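Local coordinates for nitrosopumilus output domain-containing protein (Pyrococcus horikoshii, PDB 2P9X) that is of unknown function but binds zinc ions and belongs to the all-helical Nitrosopumilus output domain family, at residues Asp6-Glu18 / Leu65-Leu77. Residues are numbered along the deposited sequence; the frame is centred on the assembly and turned at random.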
ATOM      1  N   ASP A   6      16.090  15.563  17.821  1.00 20.83           N
ATOM      2  CA  ASP A   6      17.126  14.567  17.567  1.00 23.02           C
ATOM      3  C   ASP A   6      16.656  13.177  17.991  1.00 23.80           C
ATOM      4  O   ASP A   6      16.744  12.221  17.223  1.00 24.55           O
ATOM      5  CB  ASP A   6      18.404  14.956  18.322  1.00 26.38           C
ATOM      6  CG  ASP A   6      19.513  13.934  18.169  1.00 31.73           C
ATOM      7  OD1 ASP A   6      19.742  13.470  17.035  1.00 34.25           O
ATOM      8  OD2 ASP A   6      20.164  13.612  19.182  1.00 35.16           O
ATOM      9  N   ILE A   7      16.135  13.070  19.208  1.00 23.12           N
ATOM     10  CA  ILE A   7      15.671  11.785  19.719  1.00 22.75           C
ATOM     11  C   ILE A   7      14.511  11.203  18.915  1.00 23.23           C
ATOM     12  O   ILE A   7      14.486  10.002  18.626  1.00 23.19           O
ATOM     13  CB  ILE A   7      15.257  11.895  21.197  1.00 24.69           C
ATOM     14  CG1 ILE A   7      16.480  12.256  22.043  1.00 27.01           C
ATOM     15  CG2 ILE A   7      14.674  10.578  21.673  1.00 26.24           C
ATOM     16  CD1 ILE A   7      16.144  12.621  23.480  1.00 29.29           C
ATOM     17  N   LEU A   8      13.549  12.036  18.543  1.00 21.69           N
ATOM     18  CA  LEU A   8      12.424  11.513  17.773  1.00 19.86           C
ATOM     19  C   LEU A   8      12.873  11.066  16.386  1.00 20.38           C
ATOM     20  O   LEU A   8      12.518   9.983  15.932  1.00 23.06           O
ATOM     21  CB  LEU A   8      11.314  12.558  17.635  1.00 21.52           C
ATOM     22  CG  LEU A   8      10.121  12.092  16.789  1.00 21.65           C
ATOM     23  CD1 LEU A   8       9.564  10.797  17.358  1.00 22.35           C
ATOM     24  CD2 LEU A   8       9.048  13.169  16.763  1.00 23.67           C
ATOM     25  N   THR A   9      13.662  11.898  15.717  1.00 21.88           N
ATOM     26  CA  THR A   9      14.124  11.570  14.374  1.00 19.57           C
ATOM     27  C   THR A   9      14.955  10.297  14.348  1.00 21.65           C
ATOM     28  O   THR A   9      14.722   9.423  13.515  1.00 22.30           O
ATOM     29  CB  THR A   9      14.929  12.743  13.764  1.00 19.65           C
ATOM     30  OG1 THR A   9      14.095  13.908  13.724  1.00 23.43           O
ATOM     31  CG2 THR A   9      15.373  12.408  12.336  1.00 23.19           C
ATOM     32  N   LYS A  10      15.906  10.170  15.266  1.00 21.33           N
ATOM     33  CA  LYS A  10      16.739   8.971  15.296  1.00 22.83           C
ATOM     34  C   LYS A  10      15.920   7.727  15.613  1.00 22.42           C
ATOM     35  O   LYS A  10      16.137   6.666  15.027  1.00 22.06           O
ATOM     36  CB  LYS A  10      17.865   9.114  16.321  1.00 26.47           C
ATOM     37  CG  LYS A  10      18.875   7.974  16.279  1.00 31.71           C
ATOM     38  CD  LYS A  10      19.521   7.870  14.898  1.00 35.76           C
ATOM     39  CE  LYS A  10      20.504   6.708  14.816  1.00 39.68           C
ATOM     40  NZ  LYS A  10      21.899   7.176  14.581  1.00 42.08           N
ATOM     41  N   THR A  11      14.976   7.851  16.542  1.00 20.85           N
ATOM     42  CA  THR A  11      14.146   6.710  16.910  1.00 21.44           C
ATOM     43  C   THR A  11      13.361   6.234  15.696  1.00 21.02           C
ATOM     44  O   THR A  11      13.234   5.033  15.467  1.00 22.28           O
ATOM     45  CB  THR A  11      13.160   7.066  18.029  1.00 24.72           C
ATOM     46  OG1 THR A  11      13.892   7.503  19.178  1.00 26.49           O
ATOM     47  CG2 THR A  11      12.321   5.847  18.411  1.00 26.07           C
ATOM     48  N   ILE A  12      12.832   7.176  14.920  1.00 20.15           N
ATOM     49  CA  ILE A  12      12.075   6.811  13.730  1.00 19.78           C
ATOM     50  C   ILE A  12      12.984   6.137  12.707  1.00 19.22           C
ATOM     51  O   ILE A  12      12.634   5.106  12.138  1.00 21.18           O
ATOM     52  CB  ILE A  12      11.414   8.046  13.078  1.00 19.30           C
ATOM     53  CG1 ILE A  12      10.346   8.610  14.017  1.00 21.04           C
ATOM     54  CG2 ILE A  12      10.780   7.649  11.743  1.00 20.65           C
ATOM     55  CD1 ILE A  12       9.623   9.828  13.464  1.00 20.57           C
ATOM     56  N   ILE A  13      14.156   6.716  12.484  1.00 20.25           N
ATOM     57  CA  ILE A  13      15.099   6.147  11.537  1.00 20.30           C
ATOM     58  C   ILE A  13      15.454   4.706  11.912  1.00 21.14           C
ATOM     59  O   ILE A  13      15.508   3.833  11.047  1.00 20.17           O
ATOM     60  CB  ILE A  13      16.369   7.018  11.456  1.00 22.86           C
ATOM     61  CG1 ILE A  13      16.042   8.311  10.701  1.00 25.96           C
ATOM     62  CG2 ILE A  13      17.482   6.253  10.779  1.00 26.25           C
ATOM     63  CD1 ILE A  13      17.061   9.412  10.897  1.00 29.56           C
ATOM     64  N   LEU A  14      15.688   4.449  13.196  1.00 21.35           N
ATOM     65  CA  LEU A  14      16.020   3.086  13.618  1.00 22.12           C
ATOM     66  C   LEU A  14      14.825   2.158  13.397  1.00 22.83           C
ATOM     67  O   LEU A  14      14.995   0.998  13.024  1.00 23.84           O
ATOM     68  CB  LEU A  14      16.449   3.061  15.091  1.00 23.68           C
ATOM     69  CG  LEU A  14      17.760   3.781  15.414  1.00 25.85           C
ATOM     70  CD1 LEU A  14      17.997   3.747  16.913  1.00 27.75           C
ATOM     71  CD2 LEU A  14      18.920   3.127  14.675  1.00 28.19           C
ATOM     72  N   ALA A  15      13.616   2.673  13.609  1.00 20.97           N
ATOM     73  CA  ALA A  15      12.417   1.863  13.402  1.00 20.41           C
ATOM     74  C   ALA A  15      12.303   1.477  11.926  1.00 21.00           C
ATOM     75  O   ALA A  15      11.985   0.335  11.597  1.00 22.36           O
ATOM     76  CB  ALA A  15      11.171   2.628  13.848  1.00 20.01           C
ATOM     77  N   LEU A  16      12.574   2.424  11.032  1.00 20.25           N
ATOM     78  CA  LEU A  16      12.479   2.130   9.605  1.00 20.64           C
ATOM     79  C   LEU A  16      13.499   1.066   9.212  1.00 20.67           C
ATOM     80  O   LEU A  16      13.197   0.172   8.425  1.00 21.64           O
ATOM     81  CB  LEU A  16      12.705   3.398   8.773  1.00 19.24           C
ATOM     82  CG  LEU A  16      11.794   4.596   9.065  1.00 19.23           C
ATOM     83  CD1 LEU A  16      12.181   5.741   8.138  1.00 20.68           C
ATOM     84  CD2 LEU A  16      10.327   4.220   8.880  1.00 20.71           C
ATOM     85  N   ARG A  17      14.701   1.153   9.770  1.00 20.83           N
ATOM     86  CA  ARG A  17      15.745   0.182   9.462  1.00 21.55           C
ATOM     87  C   ARG A  17      15.376  -1.200   9.999  1.00 22.58           C
ATOM     88  O   ARG A  17      15.762  -2.220   9.424  1.00 24.55           O
ATOM     89  CB  ARG A  17      17.084   0.654  10.036  1.00 21.83           C
ATOM     90  CG  ARG A  17      17.634   1.851   9.268  1.00 23.12           C
ATOM     91  CD  ARG A  17      18.899   2.428   9.886  1.00 24.81           C
ATOM     92  NE  ARG A  17      19.344   3.590   9.124  1.00 25.34           N
ATOM     93  CZ  ARG A  17      20.179   4.515   9.586  1.00 28.59           C
ATOM     94  NH1 ARG A  17      20.672   4.416  10.815  1.00 27.31           N
ATOM     95  NH2 ARG A  17      20.505   5.552   8.825  1.00 28.26           N
ATOM     96  N   GLU A  18      14.623  -1.225  11.096  1.00 22.51           N
ATOM     97  CA  GLU A  18      14.185  -2.482  11.692  1.00 23.86           C
ATOM     98  C   GLU A  18      13.114  -3.140  10.828  1.00 25.21           C
ATOM     99  O   GLU A  18      13.060  -4.362  10.711  1.00 25.98           O
ATOM    100  CB  GLU A  18      13.617  -2.244  13.091  1.00 27.63           C
ATOM    101  CG  GLU A  18      13.240  -3.530  13.810  1.00 31.57           C
ATOM    102  CD  GLU A  18      12.733  -3.295  15.214  1.00 34.79           C
ATOM    103  OE1 GLU A  18      13.000  -2.208  15.770  1.00 35.24           O
ATOM    104  OE2 GLU A  18      12.078  -4.205  15.767  1.00 35.27           O
ATOM    105  N   LEU A  65       2.644   2.467  11.177  1.00 20.22           N
ATOM    106  CA  LEU A  65       3.929   3.119  11.418  1.00 20.16           C
ATOM    107  C   LEU A  65       3.824   4.035  12.639  1.00 20.14           C
ATOM    108  O   LEU A  65       4.727   4.080  13.478  1.00 20.37           O
ATOM    109  CB  LEU A  65       4.359   3.937  10.193  1.00 20.67           C
ATOM    110  CG  LEU A  65       5.673   4.708  10.371  1.00 21.70           C
ATOM    111  CD1 LEU A  65       6.822   3.737  10.631  1.00 22.21           C
ATOM    112  CD2 LEU A  65       5.943   5.539   9.124  1.00 23.37           C
ATOM    113  N   GLU A  66       2.714   4.757  12.742  1.00 20.01           N
ATOM    114  CA  GLU A  66       2.501   5.657  13.872  1.00 20.02           C
ATOM    115  C   GLU A  66       2.560   4.856  15.173  1.00 21.17           C
ATOM    116  O   GLU A  66       3.254   5.236  16.116  1.00 21.61           O
ATOM    117  CB  GLU A  66       1.141   6.350  13.745  1.00 22.44           C
ATOM    118  CG  GLU A  66       0.896   7.446  14.770  1.00 23.49           C
ATOM    119  CD  GLU A  66      -0.441   8.149  14.575  1.00 25.79           C
ATOM    120  OE1 GLU A  66      -1.449   7.471  14.271  1.00 28.62           O
ATOM    121  OE2 GLU A  66      -0.493   9.384  14.738  1.00 27.76           O
ATOM    122  N   MET A  67       1.841   3.739  15.214  1.00 21.18           N
ATOM    123  CA  MET A  67       1.824   2.896  16.407  1.00 22.02           C
ATOM    124  C   MET A  67       3.222   2.404  16.755  1.00 21.98           C
ATOM    125  O   MET A  67       3.615   2.399  17.926  1.00 24.89           O
ATOM    126  CB  MET A  67       0.887   1.711  16.187  1.00 22.77           C
ATOM    127  CG  MET A  67      -0.576   2.115  16.211  1.00 24.59           C
ATOM    128  SD  MET A  67      -1.672   0.856  15.543  1.00 22.40           S
ATOM    129  CE  MET A  67      -1.595  -0.373  16.846  1.00 26.44           C
ATOM    130  N   VAL A  68       3.973   1.990  15.741  1.00 20.85           N
ATOM    131  CA  VAL A  68       5.326   1.509  15.951  1.00 21.41           C
ATOM    132  C   VAL A  68       6.235   2.628  16.468  1.00 21.72           C
ATOM    133  O   VAL A  68       7.022   2.413  17.388  1.00 24.05           O
ATOM    134  CB  VAL A  68       5.900   0.912  14.650  1.00 22.45           C
ATOM    135  CG1 VAL A  68       7.386   0.665  14.798  1.00 24.82           C
ATOM    136  CG2 VAL A  68       5.184  -0.400  14.330  1.00 22.38           C
ATOM    137  N   ILE A  69       6.113   3.827  15.904  1.00 21.54           N
ATOM    138  CA  ILE A  69       6.942   4.943  16.352  1.00 21.67           C
ATOM    139  C   ILE A  69       6.667   5.279  17.816  1.00 23.28           C
ATOM    140  O   ILE A  69       7.594   5.477  18.603  1.00 23.52           O
ATOM    141  CB  ILE A  69       6.702   6.214  15.494  1.00 20.93           C
ATOM    142  CG1 ILE A  69       7.235   5.991  14.078  1.00 21.44           C
ATOM    143  CG2 ILE A  69       7.386   7.423  16.142  1.00 21.40           C
ATOM    144  CD1 ILE A  69       6.851   7.090  13.097  1.00 20.44           C
ATOM    145  N   ILE A  70       5.393   5.350  18.181  1.00 24.78           N
ATOM    146  CA  ILE A  70       5.026   5.678  19.558  1.00 25.53           C
ATOM    147  C   ILE A  70       5.581   4.641  20.524  1.00 26.74           C
ATOM    148  O   ILE A  70       6.132   4.986  21.574  1.00 26.72           O
ATOM    149  CB  ILE A  70       3.492   5.773  19.710  1.00 25.05           C
ATOM    150  CG1 ILE A  70       2.968   6.941  18.866  1.00 26.89           C
ATOM    151  CG2 ILE A  70       3.118   5.982  21.178  1.00 28.78           C
ATOM    152  CD1 ILE A  70       1.453   7.058  18.832  1.00 27.43           C
ATOM    153  N   SER A  71       5.452   3.372  20.157  1.00 27.77           N
ATOM    154  CA  SER A  71       5.942   2.277  20.987  1.00 30.08           C
ATOM    155  C   SER A  71       7.456   2.348  21.179  1.00 30.53           C
ATOM    156  O   SER A  71       7.961   2.135  22.284  1.00 29.19           O
ATOM    157  CB  SER A  71       5.565   0.932  20.358  1.00 32.02           C
ATOM    158  OG  SER A  71       4.169   0.709  20.435  1.00 39.51           O
ATOM    159  N   LYS A  72       8.180   2.646  20.104  1.00 28.88           N
ATOM    160  CA  LYS A  72       9.635   2.732  20.177  1.00 29.79           C
ATOM    161  C   LYS A  72      10.107   3.930  20.988  1.00 30.04           C
ATOM    162  O   LYS A  72      11.123   3.855  21.678  1.00 29.66           O
ATOM    163  CB  LYS A  72      10.239   2.810  18.772  1.00 30.02           C
ATOM    164  CG  LYS A  72      10.189   1.513  17.992  1.00 31.87           C
ATOM    165  CD  LYS A  72      10.888   0.386  18.728  1.00 34.33           C
ATOM    166  CE  LYS A  72      10.669  -0.941  18.014  1.00 37.19           C
ATOM    167  NZ  LYS A  72      11.664  -1.964  18.435  1.00 39.69           N
ATOM    168  N   LEU A  73       9.383   5.041  20.898  1.00 30.38           N
ATOM    169  CA  LEU A  73       9.784   6.223  21.646  1.00 33.21           C
ATOM    170  C   LEU A  73       9.561   6.029  23.145  1.00 34.99           C
ATOM    171  O   LEU A  73      10.292   6.531  23.989  1.00 35.12           O
ATOM    172  CB  LEU A  73       8.962   7.411  21.143  1.00 33.61           C
ATOM    173  CG  LEU A  73       9.617   8.752  21.478  1.00 36.84           C
ATOM    174  CD1 LEU A  73      11.028   8.879  20.897  1.00 35.57           C
ATOM    175  CD2 LEU A  73       8.825   9.946  20.946  1.00 39.36           C
ATOM    176  N   LYS A  74       8.476   5.299  23.463  1.00 35.74           N
ATOM    177  CA  LYS A  74       8.217   4.981  24.859  1.00 39.51           C
ATOM    178  C   LYS A  74       9.336   4.116  25.445  1.00 40.48           C
ATOM    179  O   LYS A  74       9.728   4.242  26.598  1.00 41.85           O
ATOM    180  CB  LYS A  74       6.876   4.249  24.938  1.00 40.43           C
ATOM    181  CG  LYS A  74       5.695   5.222  24.918  1.00 42.56           C
ATOM    182  CD  LYS A  74       4.343   4.508  24.840  1.00 45.40           C
ATOM    183  CE  LYS A  74       3.187   5.483  24.585  1.00 47.74           C
ATOM    184  NZ  LYS A  74       1.912   4.772  24.675  1.00 48.49           N
ATOM    185  N   GLY A  75       9.834   3.187  24.607  1.00 40.23           N
ATOM    186  CA  GLY A  75      10.950   2.352  25.036  1.00 41.03           C
ATOM    187  C   GLY A  75      12.247   3.159  25.141  1.00 42.25           C
ATOM    188  O   GLY A  75      13.172   2.807  25.860  1.00 42.11           O
ATOM    189  N   ARG A  76      12.305   4.259  24.398  1.00 41.23           N
ATOM    190  CA  ARG A  76      13.484   5.122  24.414  1.00 41.87           C
ATOM    191  C   ARG A  76      13.480   6.108  25.594  1.00 41.82           C
ATOM    192  O   ARG A  76      14.510   6.422  26.174  1.00 41.85           O
ATOM    193  CB  ARG A  76      13.525   5.898  23.097  1.00 40.96           C
ATOM    194  CG  ARG A  76      14.947   6.235  22.655  1.00 41.75           C
ATOM    195  CD  ARG A  76      15.756   6.878  23.784  1.00 41.78           C
ATOM    196  NE  ARG A  76      16.845   7.695  23.241  1.00 40.46           N
ATOM    197  CZ  ARG A  76      17.482   8.508  24.106  1.00 38.61           C
ATOM    198  NH1 ARG A  76      17.124   8.532  25.378  1.00 37.52           N
ATOM    199  NH2 ARG A  76      18.482   9.287  23.677  1.00 38.38           N
ATOM    200  N   LEU A  77      12.277   6.635  25.908  1.00 43.42           N
ATOM    201  CA  LEU A  77      12.168   7.752  26.856  1.00 45.49           C
ATOM    202  C   LEU A  77      11.574   7.310  28.188  1.00 46.20           C
ATOM    203  O   LEU A  77      12.195   7.314  29.247  1.00 48.42           O
ATOM    204  CB  LEU A  77      11.211   8.780  26.249  1.00 45.95           C
ATOM    205  CG  LEU A  77      11.905   9.714  25.270  1.00 46.55           C
ATOM    206  CD1 LEU A  77      11.011  10.885  24.870  1.00 47.52           C
ATOM    207  CD2 LEU A  77      13.184  10.331  25.834  1.00 47.05           C
TER
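E18 and K72 form the polar link between the two helices: K72 NZ donates to E18 OE1 at 3.0 Å, a salt bridge made on the syn lone pair of the carboxylate. E18 reaches across on an extended chain, its CG anti to the backbone N (chi1 -176°), whereas the lysine bends at chi2 before running out to the oxygen. E18 has been seen to bind zinc in this protein, although no zinc sits on it in this chain; its backbone O accepts a bond from R63 of a second subunit.

T11 lies where the backbones come close, its CA 6.5 Å from that of L73. Its OG1 donates to I7 O over 2.6 Å, tilted 28° from the carbonyl plane, while T11 N reaches the same oxygen from the opposite face. That bond fixes the threonine's rotation, turning CG2 onto K72 CB (3.7 Å) and setting OG1 against L73 CD1. A glycine here, without OG1 and CG2, would probably open a gap against K72 CB and L73 CD1 and leave I7 O with the backbone N of this residue as its donor within the helix.

Next to it, I7 lies over one face of the R76 guanidinium, with CD1 offset toward the rim. Deeper in, the side chains of L8 and L73 cross at about a right angle, L8 CD1 meeting L73 CD2 at 3.8 Å; I12 CG1 packs at the same distance on I69 CG2. L16 CD2 and L65 CD1 extend the apolar seam, and L73 continues it onto L89 and I93 of helix 86-97. The segments 6-18 and 65-76 approach to 9.5 Å between axes, with N-to-C directions 120° apart, a steeply crossed pair of helices in the core of an all-helical domain.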